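Local atomic coordinates of putative peptidase (Chlamydophila abortus, PDB entry 3CE2), a protein that is a putative zinc metallopeptidase of the M3B (oligopeptidase F) family and probably degrades small bioactive peptides. Residues E430-L435 with N561-F566; S407-F412 with N565-G570; T220-R225 with H312-Y317. All coordinates share one frame; numbering follows the deposited sequence.

From the N terminus, contact 3 comes first. It closes a largely helical span of 86 residues, joining the start of helix 222-237 to the loop after helix 292-306. Contact 3 closes before the other two open. Contact 2 then ties helix 394-416 to the end of helix 559-567, and contact 1 ties helix 431-447 to the same short helix. Contact 1 opens inside the span of contact 2 and closes on the same helix, sharing Asn565 and Phe566. Their centres are about 8 Å apart, and Ala432 touches both His409 and Leu567. Contact 3 is remote, its centre about 35 Å from that of contact 1 and about 40 Å from that of contact 2.

Contact 1: E430-L435 with N561-F566. With ZN (zinc ion), chain D.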
loop_
_atom_site.group_PDB
_atom_site.type_symbol
_atom_site.label_atom_id
_atom_site.label_comp_id
_atom_site.label_asym_id
_atom_site.label_seq_id
_atom_site.Cartn_x
_atom_site.Cartn_y
_atom_site.Cartn_z
ATOM N N GLU A 430 -3.361 -4.021 -1.855
ATOM C CA GLU A 430 -2.285 -4.255 -2.807
ATOM C C GLU A 430 -2.371 -5.626 -3.505
ATOM O O GLU A 430 -1.650 -5.887 -4.465
ATOM C CB GLU A 430 -0.900 -4.000 -2.169
ATOM C CG GLU A 430 -0.383 -2.535 -2.273
ATOM C CD GLU A 430 -0.174 -2.027 -3.728
ATOM O OE1 GLU A 430 0.651 -2.587 -4.495
ATOM O OE2 GLU A 430 -0.823 -1.036 -4.109
ATOM N N ILE A 431 -3.274 -6.480 -3.039
ATOM C CA ILE A 431 -3.394 -7.831 -3.559
ATOM C C ILE A 431 -3.781 -7.880 -5.041
ATOM O O ILE A 431 -3.111 -8.540 -5.860
ATOM C CB ILE A 431 -4.404 -8.633 -2.717
ATOM C CG1 ILE A 431 -3.909 -8.760 -1.283
ATOM C CG2 ILE A 431 -4.652 -10.011 -3.286
ATOM C CD1 ILE A 431 -4.788 -9.671 -0.442
ATOM N N ALA A 432 -4.857 -7.186 -5.401
ATOM C CA ALA A 432 -5.396 -7.299 -6.756
ATOM C C ALA A 432 -4.430 -6.756 -7.778
ATOM O O ALA A 432 -4.293 -7.324 -8.867
ATOM C CB ALA A 432 -6.715 -6.589 -6.874
ATOM N N SER A 433 -3.771 -5.651 -7.432
ATOM C CA SER A 433 -2.812 -5.028 -8.338
ATOM C C SER A 433 -1.573 -5.905 -8.529
ATOM O O SER A 433 -1.085 -6.084 -9.654
ATOM C CB SER A 433 -2.399 -3.672 -7.789
ATOM O OG SER A 433 -2.075 -3.795 -6.415
ATOM N N THR A 434 -1.081 -6.458 -7.420
ATOM C CA THR A 434 0.128 -7.259 -7.432
ATOM C C THR A 434 -0.117 -8.544 -8.199
ATOM O O THR A 434 0.692 -8.931 -9.052
ATOM C CB THR A 434 0.610 -7.554 -5.999
ATOM O OG1 THR A 434 1.072 -6.338 -5.394
ATOM C CG2 THR A 434 1.744 -8.546 -6.009
ATOM N N LEU A 435 -1.245 -9.190 -7.921
ATOM C CA LEU A 435 -1.624 -10.389 -8.669
ATOM C C LEU A 435 -1.658 -10.119 -10.171
ATOM O O LEU A 435 -1.114 -10.896 -10.947
ATOM C CB LEU A 435 -2.961 -10.956 -8.188
ATOM C CG LEU A 435 -3.460 -12.250 -8.858
ATOM C CD1 LEU A 435 -4.259 -13.118 -7.889
ATOM C CD2 LEU A 435 -4.257 -11.996 -10.119
ATOM N N ASN A 561 -13.100 -18.779 -8.618
ATOM C CA ASN A 561 -14.327 -18.262 -8.016
ATOM C C ASN A 561 -14.032 -17.588 -6.719
ATOM O O ASN A 561 -14.593 -16.552 -6.397
ATOM C CB ASN A 561 -15.359 -19.358 -7.800
ATOM C CG ASN A 561 -15.982 -19.793 -9.096
ATOM O OD1 ASN A 561 -16.582 -18.983 -9.801
ATOM N ND2 ASN A 561 -15.799 -21.062 -9.449
ATOM N N SER A 562 -13.120 -18.185 -5.982
ATOM C CA SER A 562 -12.719 -17.663 -4.703
ATOM C C SER A 562 -12.054 -16.284 -4.793
ATOM O O SER A 562 -12.373 -15.370 -4.013
ATOM C CB SER A 562 -11.835 -18.678 -3.999
ATOM O OG SER A 562 -12.662 -19.628 -3.334
ATOM N N TYR A 563 -11.151 -16.123 -5.753
ATOM C CA TYR A 563 -10.490 -14.847 -5.893
ATOM C C TYR A 563 -11.554 -13.827 -6.252
ATOM O O TYR A 563 -11.603 -12.741 -5.675
ATOM C CB TYR A 563 -9.406 -14.900 -6.953
ATOM C CG TYR A 563 -8.708 -13.577 -7.178
ATOM C CD1 TYR A 563 -8.065 -12.927 -6.144
ATOM C CD2 TYR A 563 -8.665 -12.997 -8.435
ATOM C CE1 TYR A 563 -7.441 -11.731 -6.342
ATOM C CE2 TYR A 563 -8.010 -11.795 -8.643
ATOM C CZ TYR A 563 -7.404 -11.178 -7.593
ATOM O OH TYR A 563 -6.764 -9.980 -7.789
ATOM N N LEU A 564 -12.432 -14.212 -7.177
ATOM C CA LEU A 564 -13.474 -13.327 -7.641
ATOM C C LEU A 564 -14.370 -12.934 -6.485
ATOM O O LEU A 564 -14.757 -11.755 -6.373
ATOM C CB LEU A 564 -14.256 -13.970 -8.783
ATOM C CG LEU A 564 -13.849 -13.615 -10.243
ATOM C CD1 LEU A 564 -12.526 -12.851 -10.410
ATOM C CD2 LEU A 564 -13.839 -14.834 -11.166
ATOM N N ASN A 565 -14.669 -13.898 -5.606
ATOM C CA ASN A 565 -15.506 -13.629 -4.419
ATOM C C ASN A 565 -14.794 -12.691 -3.460
ATOM O O ASN A 565 -15.416 -11.822 -2.821
ATOM C CB ASN A 565 -15.857 -14.903 -3.672
ATOM C CG ASN A 565 -16.961 -15.701 -4.345
ATOM O OD1 ASN A 565 -17.530 -15.284 -5.356
ATOM N ND2 ASN A 565 -17.263 -16.869 -3.782
ATOM N N PHE A 566 -13.479 -12.853 -3.367
ATOM C CA PHE A 566 -12.698 -11.937 -2.575
ATOM C C PHE A 566 -12.849 -10.497 -3.127
ATOM O O PHE A 566 -13.062 -9.552 -2.399
ATOM C CB PHE A 566 -11.242 -12.387 -2.582
ATOM C CG PHE A 566 -10.289 -11.303 -2.253
ATOM C CD1 PHE A 566 -10.044 -10.963 -0.944
ATOM C CD2 PHE A 566 -9.636 -10.621 -3.253
ATOM C CE1 PHE A 566 -9.151 -9.953 -0.634
ATOM C CE2 PHE A 566 -8.750 -9.613 -2.953
ATOM C CZ PHE A 566 -8.507 -9.273 -1.642
HETATM ZN ZN ZN D . -1.142 0.171 -6.253
#
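The Tyr563 ring carries Leu435 CD1 over one face and has Ile431 CG2 and Ala432 CA at its edge. The Phe566 ring meets Ile431 CD1 at an oblique angle. This is helix-helix packing behind the zinc site of an HExxH metallopeptidase. Helix 431-447 begins just after the zinc ligand Glu430, and helix 559-567 runs roughly antiparallel to it, with the axes of the short segments at 138° and 12.3 Å apart. The wide spacing is bridged by the two long aromatic side chains.

Tyr563 and Leu435 approach from opposite directions. Leu435 CD1 makes a CH-pi contact, 3.9 Å from the centroid of the Tyr563 ring and 19° off its normal. In Tyr563, CG is anti to the backbone N (chi1 178°), and the ring extends toward the other helix. Tyr563 OH ends against the backbone of helix 431-447, 3.2 Å from Ala432 CA. Ile431 CD1 lies 3.9 Å from Phe566 CZ. No hydrogen bond crosses between the two segments. Phe548 of helix 536-553 meets both aromatic rings.

On the zinc side, Glu430 completes the site with His402 and His406. Its OE2 binds zinc at 2.5 Å, while its OE1 stands 3.7 Å from the metal. The first turn of the helix is gripped at one backbone oxygen, Glu430 O. This takes bonds from Thr434 N, Thr434 OG1 and Ser433 OG. Ser433 OG, 2.9 Å from Glu430 O, comes from above the carbonyl plane.

Contact 2: S407-F412 with N565-G570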
loop_
_atom_site.group_PDB
_atom_site.type_symbol
_atom_site.label_atom_id
_atom_site.label_comp_id
_atom_site.label_asym_id
_atom_site.label_seq_id
_atom_site.Cartn_x
_atom_site.Cartn_y
_atom_site.Cartn_z
ATOM N N SER A 407 -8.733 -1.226 -9.915
ATOM C CA SER A 407 -9.969 -0.823 -10.520
ATOM C C SER A 407 -11.031 -1.916 -10.505
ATOM O O SER A 407 -12.134 -1.676 -10.044
ATOM C CB SER A 407 -9.710 -0.305 -11.936
ATOM O OG SER A 407 -9.220 1.020 -11.826
ATOM N N MET A 408 -10.693 -3.103 -10.999
ATOM C CA MET A 408 -11.605 -4.232 -10.938
ATOM C C MET A 408 -12.002 -4.582 -9.497
ATOM O O MET A 408 -13.203 -4.803 -9.204
ATOM C CB MET A 408 -11.030 -5.429 -11.688
ATOM C CG MET A 408 -10.945 -5.177 -13.201
ATOM S SD MET A 408 -12.577 -4.902 -13.981
ATOM C CE MET A 408 -13.114 -6.585 -14.212
ATOM N N HIS A 409 -11.026 -4.572 -8.587
ATOM C CA HIS A 409 -11.313 -4.806 -7.165
ATOM C C HIS A 409 -12.444 -3.859 -6.762
ATOM O O HIS A 409 -13.494 -4.296 -6.240
ATOM C CB HIS A 409 -10.075 -4.505 -6.326
ATOM C CG HIS A 409 -10.097 -5.075 -4.939
ATOM N ND1 HIS A 409 -11.236 -5.584 -4.346
ATOM C CD2 HIS A 409 -9.111 -5.187 -4.016
ATOM C CE1 HIS A 409 -10.946 -6.005 -3.127
ATOM N NE2 HIS A 409 -9.665 -5.762 -2.898
ATOM N N SER A 410 -12.238 -2.564 -7.016
ATOM C CA SER A 410 -13.202 -1.540 -6.581
ATOM C C SER A 410 -14.556 -1.694 -7.257
ATOM O O SER A 410 -15.610 -1.530 -6.639
ATOM C CB SER A 410 -12.651 -0.139 -6.833
ATOM O OG SER A 410 -11.877 0.299 -5.714
ATOM N N TYR A 411 -14.505 -2.017 -8.537
ATOM C CA TYR A 411 -15.669 -2.187 -9.337
ATOM C C TYR A 411 -16.484 -3.321 -8.736
ATOM O O TYR A 411 -17.656 -3.142 -8.421
ATOM C CB TYR A 411 -15.233 -2.515 -10.757
ATOM C CG TYR A 411 -16.314 -3.042 -11.635
ATOM C CD1 TYR A 411 -17.161 -2.179 -12.318
ATOM C CD2 TYR A 411 -16.482 -4.408 -11.806
ATOM C CE1 TYR A 411 -18.161 -2.666 -13.158
ATOM C CE2 TYR A 411 -17.486 -4.918 -12.631
ATOM C CZ TYR A 411 -18.326 -4.039 -13.299
ATOM O OH TYR A 411 -19.320 -4.534 -14.116
ATOM N N PHE A 412 -15.858 -4.479 -8.558
ATOM C CA PHE A 412 -16.550 -5.635 -8.011
ATOM C C PHE A 412 -17.140 -5.374 -6.633
ATOM O O PHE A 412 -18.255 -5.788 -6.361
ATOM C CB PHE A 412 -15.609 -6.824 -7.923
ATOM C CG PHE A 412 -15.462 -7.580 -9.198
ATOM C CD1 PHE A 412 -16.570 -7.886 -9.968
ATOM C CD2 PHE A 412 -14.223 -8.036 -9.603
ATOM C CE1 PHE A 412 -16.430 -8.625 -11.137
ATOM C CE2 PHE A 412 -14.067 -8.767 -10.774
ATOM C CZ PHE A 412 -15.172 -9.066 -11.537
ATOM N N ASN A 565 -14.669 -13.898 -5.606
ATOM C CA ASN A 565 -15.506 -13.629 -4.419
ATOM C C ASN A 565 -14.794 -12.691 -3.460
ATOM O O ASN A 565 -15.416 -11.822 -2.821
ATOM C CB ASN A 565 -15.857 -14.903 -3.672
ATOM C CG ASN A 565 -16.961 -15.701 -4.345
ATOM O OD1 ASN A 565 -17.530 -15.284 -5.356
ATOM N ND2 ASN A 565 -17.263 -16.869 -3.782
ATOM N N PHE A 566 -13.479 -12.853 -3.367
ATOM C CA PHE A 566 -12.698 -11.937 -2.575
ATOM C C PHE A 566 -12.849 -10.497 -3.127
ATOM O O PHE A 566 -13.062 -9.552 -2.399
ATOM C CB PHE A 566 -11.242 -12.387 -2.582
ATOM C CG PHE A 566 -10.289 -11.303 -2.253
ATOM C CD1 PHE A 566 -10.044 -10.963 -0.944
ATOM C CD2 PHE A 566 -9.636 -10.621 -3.253
ATOM C CE1 PHE A 566 -9.151 -9.953 -0.634
ATOM C CE2 PHE A 566 -8.750 -9.613 -2.953
ATOM C CZ PHE A 566 -8.507 -9.273 -1.642
ATOM N N LEU A 567 -12.773 -10.339 -4.432
ATOM C CA LEU A 567 -12.780 -9.017 -4.999
ATOM C C LEU A 567 -14.120 -8.349 -4.719
ATOM O O LEU A 567 -14.185 -7.134 -4.524
ATOM C CB LEU A 567 -12.516 -9.106 -6.500
ATOM C CG LEU A 567 -11.095 -9.494 -6.892
ATOM C CD1 LEU A 567 -10.871 -9.352 -8.376
ATOM C CD2 LEU A 567 -10.135 -8.607 -6.167
ATOM N N LYS A 568 -15.190 -9.154 -4.692
ATOM C CA LYS A 568 -16.551 -8.648 -4.465
ATOM C C LYS A 568 -16.875 -8.448 -2.992
ATOM O O LYS A 568 -18.008 -8.092 -2.653
ATOM C CB LYS A 568 -17.561 -9.608 -5.053
ATOM C CG LYS A 568 -17.292 -9.856 -6.512
ATOM C CD LYS A 568 -18.181 -10.950 -7.101
ATOM C CE LYS A 568 -17.549 -11.454 -8.405
ATOM N NZ LYS A 568 -18.548 -11.991 -9.348
ATOM N N SER A 569 -15.897 -8.668 -2.111
ATOM C CA SER A 569 -16.174 -8.646 -0.681
ATOM C C SER A 569 -16.026 -7.275 -0.064
ATOM O O SER A 569 -16.506 -7.057 1.051
ATOM C CB SER A 569 -15.304 -9.654 0.072
ATOM O OG SER A 569 -15.493 -10.958 -0.453
ATOM N N GLY A 570 -15.359 -6.360 -0.775
ATOM C CA GLY A 570 -15.067 -5.036 -0.231
ATOM C C GLY A 570 -14.487 -5.108 1.165
ATOM O O GLY A 570 -13.580 -5.897 1.445
#
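His409 lies with one ring face over Leu567. The methyl CD2 of Leu567 makes a CH-pi contact, 3.9 Å from the centroid of the His409 ring and 19° off its normal, toward the rim. The ring also reaches the backbone. His409 ND1 gives a weak hydrogen bond to Leu567 O at 3.3 Å, with an N-H...O angle of 135°. The same carbonyl oxygen is also hydrogen-bonded by Ser413 OG. Beyond it, His409 and Phe566 meet obliquely, with planes at 40° and centroids 5.2 Å apart.

One turn on, Phe412 packs on Leu567 CB and CD1. Phe412 CD2 comes to 3.7 Å from Leu567 CB, obliquely to the ring. The two leucine methyls are therefore divided, CD2 to the histidine and CD1 to the phenylalanine. The extended chain of Lys568 crosses Phe412 obliquely and brings CE over one face, near the rim. Lys568 CG is 3.7 Å from Phe412 CB.

The contact ties the zinc-binding helix 394-416 to the C-terminal end of helix 559-567. Tyr424 stacks on His409, and Ala432 of helix 431-447 touches both His409 and Leu567. Helix 345-357 packs on Phe412 through Tyr348, while helix 575-581 packs on Phe566 through Ile578 and Leu579.

Contact 3: T220-R225 with H312-Y317; sequences TDRELR and HFYDVY. With ZN (zinc ion), chain E.
Arg222 and Arg225 both bind the carboxylate of Asp315. Arg222 grips it side-on with two nitrogens. Its NE donates to Asp315 OD1 at 3.0 Å and its NH2 to Asp315 OD2 at 2.9 Å. Both oxygens are met on their syn sides, but the guanidinium and carboxylate planes are turned 43° apart. Arg225 comes to the same group from another direction. Its NH2 reaches Asp315 OD1 at 2.8 Å, with an N-H...O angle of 168°, and meets that oxygen nearly along its C-O axis.

Each carboxylate oxygen of Asp315 thus has two donors. Asp315 OD2 also accepts from His312 N at 2.7 Å, through its anti lone pair. This salt-bridge network fixes the start of helix 222-237 to the loop between helices 292-306 and 330-340. Asp221 is the N-cap of helix 222-237, with Asp221 OD1 accepting from Glu223 N at 2.8 Å and, weakly, from Leu224 N.

The remaining nitrogens of Arg225 are also used. Its chain bends at chi3 (-57°), and this brings NE to Tyr314 O at 2.9 Å, in the plane of both groups. NH1 bonds to Ser219 O.

His312 binds a second zinc ion, not the one held by Glu430, with His312 NE2 2.2 Å from the metal, beside Asp310 and a water. Its ND1 is held by Asp516. Arg222 NH2 also lies 3.5 Å from His312 CD2, its guanidinium oblique to the ring. The Tyr314 ring has Arg222 NE at its edge, and its own OH sits over the centre of one face of the His312 ring.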
loop_
_atom_site.group_PDB
_atom_site.type_symbol
_atom_site.label_atom_id
_atom_site.label_comp_id
_atom_site.label_asym_id
_atom_site.label_seq_id
_atom_site.Cartn_x
_atom_site.Cartn_y
_atom_site.Cartn_z
ATOM N N THR A 220 24.732 -0.637 -14.293
ATOM C CA THR A 220 25.371 -1.705 -14.991
ATOM C C THR A 220 26.858 -1.685 -14.652
ATOM O O THR A 220 27.574 -2.658 -14.856
ATOM C CB THR A 220 25.115 -1.482 -16.474
ATOM O OG1 THR A 220 24.583 -2.678 -17.032
ATOM C CG2 THR A 220 26.363 -0.937 -17.233
ATOM N N ASP A 221 27.300 -0.569 -14.081
ATOM C CA ASP A 221 28.688 -0.374 -13.704
ATOM C C ASP A 221 28.844 -0.693 -12.216
ATOM O O ASP A 221 28.398 0.052 -11.343
ATOM C CB ASP A 221 29.073 1.075 -14.025
ATOM C CG ASP A 221 30.526 1.404 -13.704
ATOM O OD1 ASP A 221 31.081 0.882 -12.704
ATOM O OD2 ASP A 221 31.101 2.225 -14.454
ATOM N N ARG A 222 29.462 -1.821 -11.918
ATOM C CA ARG A 222 29.588 -2.230 -10.529
ATOM C C ARG A 222 30.233 -1.176 -9.631
ATOM O O ARG A 222 29.925 -1.098 -8.443
ATOM C CB ARG A 222 30.343 -3.545 -10.398
ATOM C CG ARG A 222 30.008 -4.258 -9.104
ATOM C CD ARG A 222 30.917 -5.423 -8.828
ATOM N NE ARG A 222 30.547 -6.086 -7.583
ATOM C CZ ARG A 222 31.265 -7.041 -7.007
ATOM N NH1 ARG A 222 32.394 -7.441 -7.572
ATOM N NH2 ARG A 222 30.863 -7.585 -5.871
ATOM N N GLU A 223 31.126 -0.368 -10.188
ATOM C CA GLU A 223 31.892 0.581 -9.378
ATOM C C GLU A 223 30.995 1.722 -8.886
ATOM O O GLU A 223 31.161 2.230 -7.764
ATOM C CB GLU A 223 33.067 1.146 -10.183
ATOM C CG GLU A 223 34.031 2.013 -9.379
ATOM C CD GLU A 223 34.890 1.211 -8.388
ATOM O OE1 GLU A 223 34.925 -0.047 -8.456
ATOM O OE2 GLU A 223 35.539 1.854 -7.532
ATOM N N LEU A 224 30.063 2.118 -9.753
ATOM C CA LEU A 224 29.029 3.070 -9.439
ATOM C C LEU A 224 28.131 2.495 -8.350
ATOM O O LEU A 224 27.846 3.180 -7.363
ATOM C CB LEU A 224 28.214 3.374 -10.696
ATOM C CG LEU A 224 27.367 4.652 -10.739
ATOM C CD1 LEU A 224 28.237 5.840 -10.437
ATOM C CD2 LEU A 224 26.670 4.823 -12.097
ATOM N N ARG A 225 27.700 1.240 -8.511
ATOM C CA ARG A 225 26.833 0.624 -7.510
ATOM C C ARG A 225 27.554 0.629 -6.177
ATOM O O ARG A 225 26.990 0.975 -5.144
ATOM C CB ARG A 225 26.472 -0.807 -7.892
ATOM C CG ARG A 225 25.652 -0.939 -9.160
ATOM C CD ARG A 225 24.833 -2.232 -9.180
ATOM N NE ARG A 225 25.673 -3.426 -9.026
ATOM C CZ ARG A 225 26.271 -4.075 -10.026
ATOM N NH1 ARG A 225 26.126 -3.651 -11.279
ATOM N NH2 ARG A 225 27.024 -5.144 -9.763
ATOM N N HIS A 312 27.656 -8.570 -2.946
ATOM C CA HIS A 312 27.488 -7.541 -1.954
ATOM C C HIS A 312 26.061 -7.035 -2.031
ATOM O O HIS A 312 25.366 -7.217 -3.050
ATOM C CB HIS A 312 28.467 -6.410 -2.236
ATOM C CG HIS A 312 29.872 -6.692 -1.791
ATOM N ND1 HIS A 312 30.393 -6.204 -0.609
ATOM C CD2 HIS A 312 30.870 -7.399 -2.372
ATOM C CE1 HIS A 312 31.644 -6.602 -0.479
ATOM N NE2 HIS A 312 31.957 -7.335 -1.531
ATOM N N PHE A 313 25.614 -6.393 -0.958
ATOM C CA PHE A 313 24.293 -5.794 -0.977
ATOM C C PHE A 313 24.110 -4.884 -2.168
ATOM O O PHE A 313 22.990 -4.708 -2.628
ATOM C CB PHE A 313 24.030 -5.006 0.282
ATOM C CG PHE A 313 23.561 -5.829 1.409
ATOM C CD1 PHE A 313 22.375 -6.569 1.294
ATOM C CD2 PHE A 313 24.269 -5.845 2.603
ATOM C CE1 PHE A 313 21.897 -7.330 2.351
ATOM C CE2 PHE A 313 23.811 -6.608 3.691
ATOM C CZ PHE A 313 22.617 -7.355 3.565
ATOM N N TYR A 314 25.197 -4.304 -2.675
ATOM C CA TYR A 314 25.064 -3.418 -3.824
ATOM C C TYR A 314 25.034 -4.185 -5.127
ATOM O O TYR A 314 25.126 -3.598 -6.200
ATOM C CB TYR A 314 26.141 -2.335 -3.836
ATOM C CG TYR A 314 27.562 -2.821 -3.672
ATOM C CD1 TYR A 314 28.295 -3.280 -4.759
ATOM C CD2 TYR A 314 28.179 -2.787 -2.442
ATOM C CE1 TYR A 314 29.609 -3.708 -4.614
ATOM C CE2 TYR A 314 29.483 -3.211 -2.283
ATOM C CZ TYR A 314 30.186 -3.674 -3.383
ATOM O OH TYR A 314 31.472 -4.090 -3.229
ATOM N N ASP A 315 24.886 -5.499 -5.046
ATOM C CA ASP A 315 24.833 -6.288 -6.263
ATOM C C ASP A 315 23.416 -6.744 -6.506
ATOM O O ASP A 315 23.031 -7.062 -7.638
ATOM C CB ASP A 315 25.782 -7.469 -6.152
ATOM C CG ASP A 315 27.228 -7.039 -6.250
ATOM O OD1 ASP A 315 27.556 -6.309 -7.226
ATOM O OD2 ASP A 315 28.021 -7.398 -5.346
ATOM N N VAL A 316 22.647 -6.726 -5.421
ATOM C CA VAL A 316 21.273 -7.201 -5.375
ATOM C C VAL A 316 20.353 -6.708 -6.510
ATOM O O VAL A 316 19.483 -7.453 -6.953
ATOM C CB VAL A 316 20.641 -6.818 -4.020
ATOM C CG1 VAL A 316 19.157 -7.023 -4.053
ATOM C CG2 VAL A 316 21.300 -7.598 -2.855
ATOM N N TYR A 317 20.523 -5.478 -6.991
ATOM C CA TYR A 317 19.593 -4.981 -8.010
ATOM C C TYR A 317 20.232 -4.798 -9.382
ATOM O O TYR A 317 19.613 -4.272 -10.301
ATOM C CB TYR A 317 18.846 -3.718 -7.533
ATOM C CG TYR A 317 18.112 -3.929 -6.212
ATOM C CD1 TYR A 317 16.973 -4.733 -6.136
ATOM C CD2 TYR A 317 18.575 -3.343 -5.037
ATOM C CE1 TYR A 317 16.317 -4.941 -4.917
ATOM C CE2 TYR A 317 17.935 -3.541 -3.819
ATOM C CZ TYR A 317 16.808 -4.336 -3.757
ATOM O OH TYR A 317 16.184 -4.530 -2.530
HETATM ZN ZN ZN E . 33.722 -8.406 -2.182
HETATM O O HOH W 1 34.725 -7.911 -3.717
#